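Local coordinates for protein glycoside Hydrolase Family 43_12 (Metagenome, PDB 7JVH) that probably hydrolyses bonds to arabinose or xylose units in plant cell-wall polysaccharides, in the manner of family 43 glycoside hydrolases, at residues A28-F33 with T447-N452; G414-T419 with S432-R437; Y471-Q476 with Y526-T531; E481-L486 with V503-I508. All blocks are in the same frame, centred on the assembly; numbering follows the deposited sequence.

Contact 1 (A28-F33 with T447-N452)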
loop_
_atom_site.group_PDB
_atom_site.type_symbol
_atom_site.label_atom_id
_atom_site.label_comp_id
_atom_site.label_asym_id
_atom_site.label_seq_id
_atom_site.Cartn_x
_atom_site.Cartn_y
_atom_site.Cartn_z
ATOM N N ALA A 28 -20.195 4.447 19.432
ATOM C CA ALA A 28 -21.041 3.607 18.602
ATOM C C ALA A 28 -20.507 2.182 18.504
ATOM O O ALA A 28 -19.347 1.916 18.822
ATOM C CB ALA A 28 -21.175 4.214 17.216
ATOM N N THR A 29 -21.388 1.276 18.066
ATOM C CA THR A 29 -21.048 -0.094 17.707
ATOM C C THR A 29 -21.444 -0.331 16.248
ATOM O O THR A 29 -22.619 -0.321 15.909
ATOM C CB THR A 29 -21.747 -1.106 18.630
ATOM O OG1 THR A 29 -21.395 -0.825 19.987
ATOM C CG2 THR A 29 -21.328 -2.527 18.326
ATOM N N PHE A 30 -20.439 -0.533 15.390
ATOM C CA PHE A 30 -20.641 -0.799 13.970
ATOM C C PHE A 30 -20.814 -2.299 13.799
ATOM O O PHE A 30 -19.876 -3.060 14.023
ATOM C CB PHE A 30 -19.468 -0.283 13.148
ATOM C CG PHE A 30 -19.249 1.207 13.269
ATOM C CD1 PHE A 30 -18.513 1.732 14.326
ATOM C CD2 PHE A 30 -19.784 2.076 12.336
ATOM C CE1 PHE A 30 -18.312 3.097 14.448
ATOM C CE2 PHE A 30 -19.594 3.448 12.458
ATOM C CZ PHE A 30 -18.845 3.959 13.505
ATOM N N THR A 31 -22.034 -2.707 13.424
ATOM C CA THR A 31 -22.438 -4.105 13.363
ATOM C C THR A 31 -22.123 -4.742 12.002
ATOM O O THR A 31 -22.105 -5.962 11.889
ATOM C CB THR A 31 -23.947 -4.243 13.655
ATOM O OG1 THR A 31 -24.283 -5.605 13.877
ATOM C CG2 THR A 31 -24.764 -3.753 12.491
ATOM N N ASN A 32 -21.914 -3.901 10.981
ATOM C CA ASN A 32 -21.566 -4.327 9.631
ATOM C C ASN A 32 -20.717 -3.308 8.878
ATOM O O ASN A 32 -20.871 -2.102 9.059
ATOM C CB ASN A 32 -22.820 -4.573 8.797
ATOM C CG ASN A 32 -22.503 -4.957 7.358
ATOM O OD1 ASN A 32 -22.698 -4.174 6.427
ATOM N ND2 ASN A 32 -21.976 -6.159 7.177
ATOM N N PHE A 33 -19.826 -3.814 8.020
ATOM C CA PHE A 33 -19.275 -3.051 6.914
ATOM C C PHE A 33 -19.322 -3.913 5.652
ATOM O O PHE A 33 -18.912 -5.070 5.682
ATOM C CB PHE A 33 -17.827 -2.587 7.178
ATOM C CG PHE A 33 -17.371 -1.523 6.228
ATOM C CD1 PHE A 33 -16.800 -1.842 5.010
ATOM C CD2 PHE A 33 -17.537 -0.188 6.544
ATOM C CE1 PHE A 33 -16.389 -0.848 4.128
ATOM C CE2 PHE A 33 -17.112 0.823 5.670
ATOM C CZ PHE A 33 -16.546 0.484 4.457
ATOM N N THR A 447 -22.130 0.936 5.944
ATOM C CA THR A 447 -21.904 0.485 7.307
ATOM C C THR A 447 -23.185 0.673 8.106
ATOM O O THR A 447 -23.982 1.566 7.827
ATOM C CB THR A 447 -20.710 1.236 7.969
ATOM O OG1 THR A 447 -20.339 0.563 9.175
ATOM C CG2 THR A 447 -21.048 2.701 8.282
ATOM N N THR A 448 -23.373 -0.193 9.100
ATOM C CA THR A 448 -24.549 -0.204 9.958
ATOM C C THR A 448 -24.064 -0.067 11.386
ATOM O O THR A 448 -23.162 -0.792 11.810
ATOM C CB THR A 448 -25.358 -1.507 9.787
ATOM O OG1 THR A 448 -25.739 -1.626 8.422
ATOM C CG2 THR A 448 -26.603 -1.504 10.634
ATOM N N LEU A 449 -24.667 0.870 12.120
ATOM C CA LEU A 449 -24.179 1.234 13.441
ATOM C C LEU A 449 -25.321 1.484 14.405
ATOM O O LEU A 449 -26.388 1.953 14.019
ATOM C CB LEU A 449 -23.210 2.443 13.395
ATOM C CG LEU A 449 -23.770 3.855 13.181
ATOM C CD1 LEU A 449 -23.010 4.913 13.948
ATOM C CD2 LEU A 449 -23.777 4.188 11.701
ATOM N N SER A 450 -25.083 1.108 15.663
ATOM C CA SER A 450 -25.944 1.400 16.783
ATOM C C SER A 450 -25.265 2.521 17.558
ATOM O O SER A 450 -24.193 2.345 18.122
ATOM C CB SER A 450 -26.149 0.158 17.637
ATOM O OG SER A 450 -26.608 0.512 18.925
ATOM N N TYR A 451 -25.911 3.691 17.556
ATOM C CA TYR A 451 -25.321 4.942 17.979
ATOM C C TYR A 451 -25.701 5.164 19.414
ATOM O O TYR A 451 -26.844 5.516 19.714
ATOM C CB TYR A 451 -25.840 6.078 17.082
ATOM C CG TYR A 451 -25.475 7.452 17.563
ATOM C CD1 TYR A 451 -24.253 8.029 17.220
ATOM C CD2 TYR A 451 -26.328 8.165 18.388
ATOM C CE1 TYR A 451 -23.894 9.290 17.674
ATOM C CE2 TYR A 451 -25.978 9.429 18.856
ATOM C CZ TYR A 451 -24.757 9.985 18.495
ATOM O OH TYR A 451 -24.452 11.228 18.956
ATOM N N ASN A 452 -24.761 4.885 20.321
ATOM C CA ASN A 452 -24.848 5.304 21.734
ATOM C C ASN A 452 -25.340 6.752 21.983
ATOM O O ASN A 452 -24.580 7.707 21.852
ATOM C CB ASN A 452 -23.494 5.116 22.404
ATOM C CG ASN A 452 -23.574 5.279 23.898
ATOM O OD1 ASN A 452 -24.360 6.078 24.396
ATOM N ND2 ASN A 452 -22.777 4.507 24.629
HETATM O O HOH W 1 -22.923 1.517 20.904
HETATM O O HOH W 2 -24.163 -1.947 6.510
#

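Contact 2 (G414-T419 with S432-R437)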
loop_
_atom_site.group_PDB
_atom_site.type_symbol
_atom_site.label_atom_id
_atom_site.label_comp_id
_atom_site.label_asym_id
_atom_site.label_seq_id
_atom_site.Cartn_x
_atom_site.Cartn_y
_atom_site.Cartn_z
ATOM N N GLY A 414 -20.876 -9.255 19.154
ATOM C CA GLY A 414 -20.171 -8.899 17.933
ATOM C C GLY A 414 -20.399 -7.460 17.517
ATOM O O GLY A 414 -21.398 -6.852 17.891
ATOM N N GLY A 415 -19.470 -6.922 16.724
ATOM C CA GLY A 415 -19.524 -5.553 16.238
ATOM C C GLY A 415 -18.358 -4.733 16.755
ATOM O O GLY A 415 -17.829 -5.016 17.835
ATOM N N LEU A 416 -17.959 -3.717 15.977
ATOM C CA LEU A 416 -16.889 -2.794 16.343
ATOM C C LEU A 416 -17.376 -1.723 17.313
ATOM O O LEU A 416 -17.904 -0.694 16.895
ATOM C CB LEU A 416 -16.302 -2.095 15.109
ATOM C CG LEU A 416 -15.276 -2.831 14.275
ATOM C CD1 LEU A 416 -14.714 -1.914 13.206
ATOM C CD2 LEU A 416 -14.158 -3.364 15.137
ATOM N N GLN A 417 -17.185 -1.987 18.608
ATOM C CA GLN A 417 -17.346 -1.007 19.677
ATOM C C GLN A 417 -16.113 -0.107 19.652
ATOM O O GLN A 417 -15.028 -0.567 19.999
ATOM C CB GLN A 417 -17.400 -1.704 21.025
ATOM C CG GLN A 417 -18.792 -1.956 21.566
ATOM C CD GLN A 417 -18.741 -2.584 22.938
ATOM O OE1 GLN A 417 -17.946 -2.178 23.801
ATOM N NE2 GLN A 417 -19.606 -3.577 23.172
HETATM N N MSE A 418 -16.263 1.162 19.240
HETATM C CA MSE A 418 -15.099 2.029 19.209
HETATM C C MSE A 418 -15.370 3.336 19.955
HETATM O O MSE A 418 -16.440 3.932 19.854
HETATM C CB MSE A 418 -14.572 2.182 17.775
HETATM C CG MSE A 418 -15.322 3.090 16.827
HETATM SE SE MSE A 418 -14.327 3.177 15.090
HETATM C CE MSE A 418 -14.805 1.538 14.129
ATOM N N THR A 419 -14.365 3.711 20.763
ATOM C CA THR A 419 -14.400 4.855 21.657
ATOM C C THR A 419 -13.590 5.976 21.014
ATOM O O THR A 419 -12.576 5.728 20.379
ATOM C CB THR A 419 -13.785 4.463 23.010
ATOM O OG1 THR A 419 -14.422 3.271 23.494
ATOM C CG2 THR A 419 -13.941 5.572 24.043
ATOM N N SER A 432 -9.659 7.681 15.854
ATOM C CA SER A 432 -10.442 6.489 16.145
ATOM C C SER A 432 -11.311 6.149 14.941
ATOM O O SER A 432 -12.489 6.471 14.904
ATOM C CB SER A 432 -11.287 6.684 17.406
ATOM O OG SER A 432 -11.905 7.952 17.388
ATOM N N ALA A 433 -10.692 5.510 13.952
ATOM C CA ALA A 433 -11.320 5.092 12.717
ATOM C C ALA A 433 -10.613 3.840 12.166
ATOM O O ALA A 433 -9.408 3.705 12.279
ATOM C CB ALA A 433 -11.288 6.221 11.712
ATOM N N LEU A 434 -11.396 2.912 11.605
ATOM C CA LEU A 434 -10.880 1.695 10.986
ATOM C C LEU A 434 -11.171 1.761 9.499
ATOM O O LEU A 434 -12.289 2.088 9.105
ATOM C CB LEU A 434 -11.487 0.441 11.614
ATOM C CG LEU A 434 -10.693 -0.852 11.488
ATOM C CD1 LEU A 434 -9.313 -0.718 12.097
ATOM C CD2 LEU A 434 -11.459 -1.994 12.135
ATOM N N PHE A 435 -10.143 1.465 8.683
ATOM C CA PHE A 435 -10.143 1.768 7.269
ATOM C C PHE A 435 -9.854 0.547 6.407
ATOM O O PHE A 435 -9.110 -0.362 6.791
ATOM C CB PHE A 435 -9.106 2.837 6.940
ATOM C CG PHE A 435 -9.506 4.231 7.350
ATOM C CD1 PHE A 435 -10.570 4.877 6.733
ATOM C CD2 PHE A 435 -8.798 4.910 8.345
ATOM C CE1 PHE A 435 -10.929 6.150 7.099
ATOM C CE2 PHE A 435 -9.158 6.192 8.715
ATOM C CZ PHE A 435 -10.216 6.822 8.092
ATOM N N HIS A 436 -10.457 0.572 5.214
ATOM C CA HIS A 436 -10.314 -0.418 4.178
ATOM C C HIS A 436 -9.854 0.365 2.962
ATOM O O HIS A 436 -10.423 1.413 2.653
ATOM C CB HIS A 436 -11.665 -1.074 3.909
ATOM C CG HIS A 436 -11.605 -2.224 2.951
ATOM N ND1 HIS A 436 -11.398 -2.052 1.597
ATOM C CD2 HIS A 436 -11.727 -3.561 3.147
ATOM C CE1 HIS A 436 -11.399 -3.233 1.009
ATOM N NE2 HIS A 436 -11.591 -4.162 1.926
ATOM N N ARG A 437 -8.819 -0.144 2.278
ATOM C CA ARG A 437 -8.293 0.490 1.087
ATOM C C ARG A 437 -9.349 0.539 -0.001
ATOM O O ARG A 437 -10.140 -0.397 -0.152
ATOM C CB ARG A 437 -7.078 -0.289 0.577
ATOM C CG ARG A 437 -5.861 -0.217 1.487
ATOM C CD ARG A 437 -4.890 -1.302 1.097
ATOM N NE ARG A 437 -3.627 -1.334 1.829
ATOM C CZ ARG A 437 -3.482 -1.795 3.071
ATOM N NH1 ARG A 437 -4.517 -2.219 3.791
ATOM N NH2 ARG A 437 -2.286 -1.827 3.625
#

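Contact 3 (Y471-Q476 with Y526-T531)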
loop_
_atom_site.group_PDB
_atom_site.type_symbol
_atom_site.label_atom_id
_atom_site.label_comp_id
_atom_site.label_asym_id
_atom_site.label_seq_id
_atom_site.Cartn_x
_atom_site.Cartn_y
_atom_site.Cartn_z
ATOM N N TYR A 471 -13.910 13.050 3.100
ATOM C CA TYR A 471 -15.354 13.216 3.200
ATOM C C TYR A 471 -15.849 12.381 4.370
ATOM O O TYR A 471 -15.465 11.226 4.515
ATOM C CB TYR A 471 -16.039 12.743 1.927
ATOM C CG TYR A 471 -15.666 13.512 0.684
ATOM C CD1 TYR A 471 -15.675 14.894 0.675
ATOM C CD2 TYR A 471 -15.353 12.854 -0.497
ATOM C CE1 TYR A 471 -15.337 15.609 -0.466
ATOM C CE2 TYR A 471 -15.016 13.564 -1.638
ATOM C CZ TYR A 471 -15.015 14.945 -1.607
ATOM O OH TYR A 471 -14.709 15.666 -2.733
ATOM N N VAL A 472 -16.690 12.987 5.214
ATOM C CA VAL A 472 -17.172 12.362 6.442
ATOM C C VAL A 472 -18.675 12.601 6.600
ATOM O O VAL A 472 -19.145 13.729 6.449
ATOM C CB VAL A 472 -16.451 12.917 7.673
ATOM C CG1 VAL A 472 -16.824 12.111 8.904
ATOM C CG2 VAL A 472 -14.961 12.907 7.475
ATOM N N LEU A 473 -19.411 11.518 6.887
ATOM C CA LEU A 473 -20.834 11.544 7.203
ATOM C C LEU A 473 -20.998 10.929 8.578
ATOM O O LEU A 473 -20.655 9.776 8.786
ATOM C CB LEU A 473 -21.626 10.734 6.182
ATOM C CG LEU A 473 -23.148 10.599 6.394
ATOM C CD1 LEU A 473 -23.875 11.916 6.126
ATOM C CD2 LEU A 473 -23.723 9.504 5.507
ATOM N N THR A 474 -21.515 11.715 9.524
ATOM C CA THR A 474 -21.630 11.314 10.918
ATOM C C THR A 474 -23.036 11.602 11.461
ATOM O O THR A 474 -23.651 12.628 11.125
ATOM C CB THR A 474 -20.606 12.063 11.806
ATOM O OG1 THR A 474 -20.767 13.471 11.622
ATOM C CG2 THR A 474 -19.176 11.709 11.450
ATOM N N VAL A 475 -23.533 10.681 12.297
ATOM C CA VAL A 475 -24.652 10.931 13.182
ATOM C C VAL A 475 -24.076 11.694 14.351
ATOM O O VAL A 475 -23.031 11.333 14.866
ATOM C CB VAL A 475 -25.323 9.622 13.684
ATOM C CG1 VAL A 475 -26.448 9.880 14.680
ATOM C CG2 VAL A 475 -25.821 8.804 12.512
ATOM N N GLN A 476 -24.776 12.758 14.758
ATOM C CA GLN A 476 -24.417 13.579 15.909
ATOM C C GLN A 476 -25.680 13.849 16.720
ATOM O O GLN A 476 -26.751 13.447 16.316
ATOM C CB GLN A 476 -23.779 14.881 15.437
ATOM C CG GLN A 476 -22.514 14.661 14.621
ATOM C CD GLN A 476 -21.867 15.949 14.159
ATOM O OE1 GLN A 476 -22.033 16.992 14.772
ATOM N NE2 GLN A 476 -21.135 15.879 13.061
ATOM N N TYR A 526 -18.438 11.106 -5.531
ATOM C CA TYR A 526 -18.871 10.293 -4.404
ATOM C C TYR A 526 -20.230 10.840 -3.992
ATOM O O TYR A 526 -20.419 12.056 -3.924
ATOM C CB TYR A 526 -17.898 10.433 -3.229
ATOM C CG TYR A 526 -16.575 9.728 -3.370
ATOM C CD1 TYR A 526 -15.534 10.286 -4.101
ATOM C CD2 TYR A 526 -16.354 8.503 -2.744
ATOM C CE1 TYR A 526 -14.308 9.640 -4.216
ATOM C CE2 TYR A 526 -15.137 7.842 -2.862
ATOM C CZ TYR A 526 -14.112 8.429 -3.597
ATOM O OH TYR A 526 -12.889 7.811 -3.726
ATOM N N GLN A 527 -21.182 9.939 -3.737
ATOM C CA GLN A 527 -22.538 10.289 -3.324
ATOM C C GLN A 527 -22.825 9.517 -2.044
ATOM O O GLN A 527 -22.783 8.286 -2.029
ATOM C CB GLN A 527 -23.568 9.931 -4.383
ATOM C CG GLN A 527 -25.026 10.062 -3.922
ATOM C CD GLN A 527 -25.421 11.497 -3.595
ATOM O OE1 GLN A 527 -25.434 12.323 -4.487
ATOM N NE2 GLN A 527 -25.752 11.804 -2.311
ATOM N N PHE A 528 -23.118 10.263 -0.977
ATOM C CA PHE A 528 -23.429 9.711 0.320
ATOM C C PHE A 528 -24.951 9.516 0.465
ATOM O O PHE A 528 -25.747 10.123 -0.254
ATOM C CB PHE A 528 -22.868 10.635 1.417
ATOM C CG PHE A 528 -21.386 10.462 1.649
ATOM C CD1 PHE A 528 -20.455 11.109 0.847
ATOM C CD2 PHE A 528 -20.922 9.652 2.669
ATOM C CE1 PHE A 528 -19.095 10.963 1.075
ATOM C CE2 PHE A 528 -19.544 9.500 2.896
ATOM C CZ PHE A 528 -18.640 10.156 2.094
ATOM N N SER A 529 -25.330 8.629 1.391
ATOM C CA SER A 529 -26.711 8.331 1.676
ATOM C C SER A 529 -26.812 7.715 3.046
ATOM O O SER A 529 -25.806 7.240 3.601
ATOM C CB SER A 529 -27.293 7.351 0.639
ATOM O OG SER A 529 -26.746 6.039 0.776
ATOM N N TYR A 530 -28.046 7.703 3.567
ATOM C CA TYR A 530 -28.391 7.049 4.816
ATOM C C TYR A 530 -29.693 6.300 4.626
ATOM O O TYR A 530 -30.522 6.690 3.805
ATOM C CB TYR A 530 -28.506 8.065 5.955
ATOM C CG TYR A 530 -29.632 9.071 5.826
ATOM C CD1 TYR A 530 -29.574 10.092 4.892
ATOM C CD2 TYR A 530 -30.749 9.008 6.669
ATOM C CE1 TYR A 530 -30.593 11.016 4.782
ATOM C CE2 TYR A 530 -31.770 9.939 6.589
ATOM C CZ TYR A 530 -31.693 10.937 5.642
ATOM O OH TYR A 530 -32.706 11.844 5.527
ATOM N N THR A 531 -29.855 5.198 5.369
ATOM C CA THR A 531 -31.017 4.334 5.259
ATOM C C THR A 531 -31.534 4.071 6.663
ATOM O O THR A 531 -30.872 3.391 7.461
ATOM C CB THR A 531 -30.685 3.003 4.565
ATOM O OG1 THR A 531 -30.108 3.262 3.275
ATOM C CG2 THR A 531 -31.971 2.130 4.445
#

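Contact 4 (E481-L486 with V503-I508)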
loop_
_atom_site.group_PDB
_atom_site.type_symbol
_atom_site.label_atom_id
_atom_site.label_comp_id
_atom_site.label_asym_id
_atom_site.label_seq_id
_atom_site.Cartn_x
_atom_site.Cartn_y
_atom_site.Cartn_z
ATOM N N GLU A 481 -31.922 14.877 20.348
ATOM C CA GLU A 481 -32.189 14.499 18.981
ATOM C C GLU A 481 -30.881 14.279 18.226
ATOM O O GLU A 481 -29.898 14.992 18.427
ATOM C CB GLU A 481 -33.015 15.581 18.288
ATOM C CG GLU A 481 -34.520 15.420 18.497
ATOM C CD GLU A 481 -35.334 16.109 17.413
ATOM O OE1 GLU A 481 -34.848 16.105 16.236
ATOM O OE2 GLU A 481 -36.441 16.638 17.741
ATOM N N GLN A 482 -30.899 13.289 17.326
ATOM C CA GLN A 482 -29.784 13.009 16.444
ATOM C C GLN A 482 -29.948 13.692 15.098
ATOM O O GLN A 482 -31.058 13.902 14.630
ATOM C CB GLN A 482 -29.552 11.506 16.304
ATOM C CG GLN A 482 -28.881 10.875 17.516
ATOM C CD GLN A 482 -29.759 10.904 18.734
ATOM O OE1 GLN A 482 -30.922 10.586 18.629
ATOM N NE2 GLN A 482 -29.224 11.284 19.875
ATOM N N VAL A 483 -28.807 14.022 14.483
ATOM C CA VAL A 483 -28.733 14.682 13.189
ATOM C C VAL A 483 -27.672 13.962 12.361
ATOM O O VAL A 483 -26.814 13.286 12.908
ATOM C CB VAL A 483 -28.355 16.161 13.338
ATOM C CG1 VAL A 483 -29.418 16.893 14.112
ATOM C CG2 VAL A 483 -26.991 16.294 14.025
ATOM N N LEU A 484 -27.746 14.109 11.039
ATOM C CA LEU A 484 -26.709 13.626 10.161
ATOM C C LEU A 484 -26.001 14.804 9.535
ATOM O O LEU A 484 -26.643 15.723 9.033
ATOM C CB LEU A 484 -27.258 12.691 9.068
ATOM C CG LEU A 484 -27.505 11.230 9.393
ATOM C CD1 LEU A 484 -28.110 10.563 8.165
ATOM C CD2 LEU A 484 -26.227 10.526 9.829
ATOM N N VAL A 485 -24.663 14.762 9.576
ATOM C CA VAL A 485 -23.821 15.825 9.074
ATOM C C VAL A 485 -22.827 15.247 8.052
ATOM O O VAL A 485 -22.157 14.252 8.317
ATOM C CB VAL A 485 -23.086 16.536 10.229
ATOM C CG1 VAL A 485 -22.171 17.651 9.710
ATOM C CG2 VAL A 485 -24.093 17.094 11.230
ATOM N N LEU A 486 -22.785 15.877 6.874
ATOM C CA LEU A 486 -21.842 15.566 5.832
ATOM C C LEU A 486 -20.843 16.730 5.757
ATOM O O LEU A 486 -21.240 17.885 5.559
ATOM C CB LEU A 486 -22.554 15.385 4.499
ATOM C CG LEU A 486 -21.747 14.950 3.274
ATOM C CD1 LEU A 486 -21.116 13.587 3.433
ATOM C CD2 LEU A 486 -22.669 14.955 2.057
ATOM N N VAL A 503 -21.170 20.187 4.030
ATOM C CA VAL A 503 -21.757 20.045 2.706
ATOM C C VAL A 503 -23.281 19.958 2.805
ATOM O O VAL A 503 -23.991 20.604 2.042
ATOM C CB VAL A 503 -21.228 18.786 1.978
ATOM C CG1 VAL A 503 -21.924 18.612 0.641
ATOM C CG2 VAL A 503 -19.721 18.873 1.781
ATOM N N ALA A 504 -23.765 19.148 3.758
ATOM C CA ALA A 504 -25.170 18.887 3.978
ATOM C C ALA A 504 -25.436 18.508 5.438
ATOM O O ALA A 504 -24.521 18.125 6.174
ATOM C CB ALA A 504 -25.651 17.771 3.071
ATOM N N LYS A 505 -26.707 18.620 5.836
ATOM C CA LYS A 505 -27.158 18.324 7.199
ATOM C C LYS A 505 -28.669 18.082 7.195
ATOM O O LYS A 505 -29.409 18.850 6.599
ATOM C CB LYS A 505 -26.784 19.500 8.129
ATOM C CG LYS A 505 -27.108 19.279 9.592
ATOM C CD LYS A 505 -26.976 20.526 10.425
ATOM C CE LYS A 505 -27.428 20.230 11.848
ATOM N NZ LYS A 505 -27.112 21.319 12.826
ATOM N N GLU A 506 -29.102 17.001 7.854
ATOM C CA GLU A 506 -30.523 16.633 7.976
ATOM C C GLU A 506 -30.795 16.041 9.356
ATOM O O GLU A 506 -30.014 15.225 9.842
ATOM C CB GLU A 506 -30.947 15.586 6.928
ATOM C CG GLU A 506 -30.869 16.024 5.485
ATOM C CD GLU A 506 -31.896 17.069 5.100
ATOM O OE1 GLU A 506 -32.884 17.335 5.845
ATOM O OE2 GLU A 506 -31.713 17.647 4.007
ATOM N N PRO A 507 -31.908 16.419 10.027
ATOM C CA PRO A 507 -32.309 15.756 11.267
ATOM C C PRO A 507 -32.906 14.386 10.990
ATOM O O PRO A 507 -33.414 14.155 9.901
ATOM C CB PRO A 507 -33.365 16.698 11.839
ATOM C CG PRO A 507 -33.887 17.455 10.670
ATOM C CD PRO A 507 -32.815 17.508 9.630
ATOM N N ILE A 508 -32.831 13.479 11.971
ATOM C CA ILE A 508 -33.377 12.125 11.836
ATOM C C ILE A 508 -34.184 11.695 13.078
ATOM O O ILE A 508 -34.397 10.495 13.306
ATOM C CB ILE A 508 -32.246 11.110 11.558
ATOM C CG1 ILE A 508 -31.192 11.134 12.669
ATOM C CG2 ILE A 508 -31.561 11.438 10.245
ATOM C CD1 ILE A 508 -30.235 9.979 12.608
#

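Contact 1 (A28-F33 with T447-N452)
Phe30 and Leu449 lie side by side on the buried face of this antiparallel strand pair, pointing the same way. Phe30 CD2 comes within 3.6 Å of Leu449 CB. Thr447 OG1 sits at the edge of the same ring, near its plane. Thr447 OG1, anti to its own backbone N (chi1 -167°), donates to Asn32 O at 2.7 Å. Thr448 N also donates to Asn32 O, so two bonds grip one carbonyl. With Phe30 cut back to an alanine, Leu449 CB and the Thr447 hydroxyl would lose the ring beside them, and a gap would probably open toward Met563 of strand 560-566. The strands belong to one sheet of the concanavalin A-like beta-sandwich, and residues 28-33 bring the chain's start into this domain. A classic beta bulge shifts the register where Thr31 and Asn32 both face Thr448. Thr448 O accepts from Thr31 N at 2.7 Å and only weakly from Asn32 N. There Thr31 CG2 meets Thr448 CG2 at 3.4 Å. Thr29 and Ser450 exchange two nearly straight backbone bonds. The side of Thr29, Thr448 and Ser450 is more open to solvent. A water links Thr29 OG1 to Ser450 O, and Thr448 OG1 bonds Thr516 OG1.

Contact 2 (G414-T419 with S432-R437)
Leu416 and Leu434 cross at about a right angle, with methyl Leu416 CD1 3.4 Å from methyl Leu434 CD2. Next to them lies Met418, a selenomethionine. Its SE atom lies 3.8 Å from Ser432 O, and its CE methyl is 4.3 Å from Leu434 CB. The side chain is bent at its last torsion (chi3 80°), which brings the CE methyl near Leu434. At the end of the contact Thr419 O lies 3.4 Å from Ser432 CB. No hydrogen bond joins the two segments. The strand axes are 9.6 Å apart at their closest, so side chains fill most of the space, and at the Ser432 end they also meet backbone carbonyls. The next shell sets these groups in place. Ile408 touches Leu416, Met418 and Leu434. Met563 packs on Leu416 and Met418, and Phe30 covers both from the neighbouring strand. Backbone bonds from Leu416 to Phe30 and from Met418 to Ala28 fix residues 416-418 in their sheet. Ser432 is held through OG, which bonds Val565 O and Leu421 N. Residues 416-418 belong to one sheet and residues 433-437 form an outer strand of another. Apolar side chains meeting between two antiparallel sheets are the interior of a beta-sandwich, here the concanavalin A-like domain.

Contact 3 (Y471-Q476 with Y526-T531)
Gln527 NE2 donates to Phe528 O at 2.7 Å, with an N-H...O angle of 170°. The bond lies in the carbonyl plane, on a lone pair, and in the plane of the amide. The same nitrogen also bonds Gly540 O, which should help to fix the rotation of the amide. The Phe528 ring turns the other way, into the space between two strands that do not bond each other. They run nearly parallel, with axes 8.9 Å apart. Phe528 CE1 meets Tyr471 CB at 3.6 Å, and across the ring Phe528 CD2 meets Leu473 CB at 3.7 Å; both neighbours lie on the same side of the ring plane. Leu473 has CG opposite its backbone N (chi1 177°), and its CD2 methyl reaches to 3.6 Å from Ser529 O. Replacing Phe528 by a serine would probably leave Tyr471 CB and Leu473 without their common apolar partner and place a hydroxyl among them. Tyr526 CD1 comes to the edge of the Tyr471 ring, 4.1 Å from Tyr471 CE2, with the ring planes at an oblique 58°. The hydroxyls of this pair are held elsewhere. Tyr471 OH bonds Asp544 O. Tyr526 OH bonds Gln438 and also Asn331, a residue of the family 43 hydrolase part of the chain. Strand 469-477 lies between strands 458-464 and 482-489 in one sheet of the sandwich. Strand 525-531 lies between 515-522 and 536-544 in the other. Phe528 reaches across to Leu461 and Cys463 of strand 458-464 as well.

Contact 4 (E481-L486 with V503-I508)
Leu484 and Ile508 cross at about a right angle, with Leu484 CD1 4.1 Å from Ile508 CG2. On the same face Leu486 carries the other end of the apolar contact. Its CG points opposite the backbone N (chi1 -176°), and Leu486 CD2 lies 4.0 Å from Val503 CG1. Leu486 CB also faces Ala504 CB at 4.2 Å. Around these groups the backbones pair as antiparallel strands. Leu484 N donates to Glu506 O at 2.8 Å almost straight, and Glu506 N returns a bond to Leu484 O. Ile508 N closes one end on Gln482 O at 3.2 Å, while Ile508 CG1 rests against the same carbonyl. At the other end a classic beta bulge places Val503 and Ala504 together opposite Leu486. Leu486 O accepts from Val503 N at 2.8 Å and weakly from Ala504 N. The polar edge begins on the other face. Lys505 runs out extended beside Val485, with Lys505 CG 4.1 Å from Val485 CG2, and its NZ makes a salt bridge to Glu478. At the Ile508 end, buried Gln482 bonds Leu511 N through OE1. The two strands form a beta hairpin at one side of the six-stranded sheet. Strand 501-507 is its outermost strand within the chain, and strand 482-489 joins it to strand 469-477. Leu484 and Leu486 face the opposing sheet, where Leu484 touches Tyr530 and Leu486 touches Phe528 of strand 525-531.

In the fold
All four contacts lie in the C-terminal beta-sandwich. Contact 1 pairs strands within the eight-stranded sheet, and contact 4 pairs strands within the six-stranded one. Contacts 2 and 3 bridge the two sheets. Contacts 1 and 2 are about 9 Å apart between centres and share a sheet through neighbouring strands 28-37 and 416-418. Contacts 3 and 4 are also about 9 Å apart between centres, joined by strands 469-477 and 482-489. Contacts 2 and 4 are the farthest apart, about 21 Å between centres. Along the chain, contact 2 is nested within contact 1, and contact 4 within contact 3. Contact 1 joins strands more than 400 residues apart, so the chain's beginning is built into its last domain.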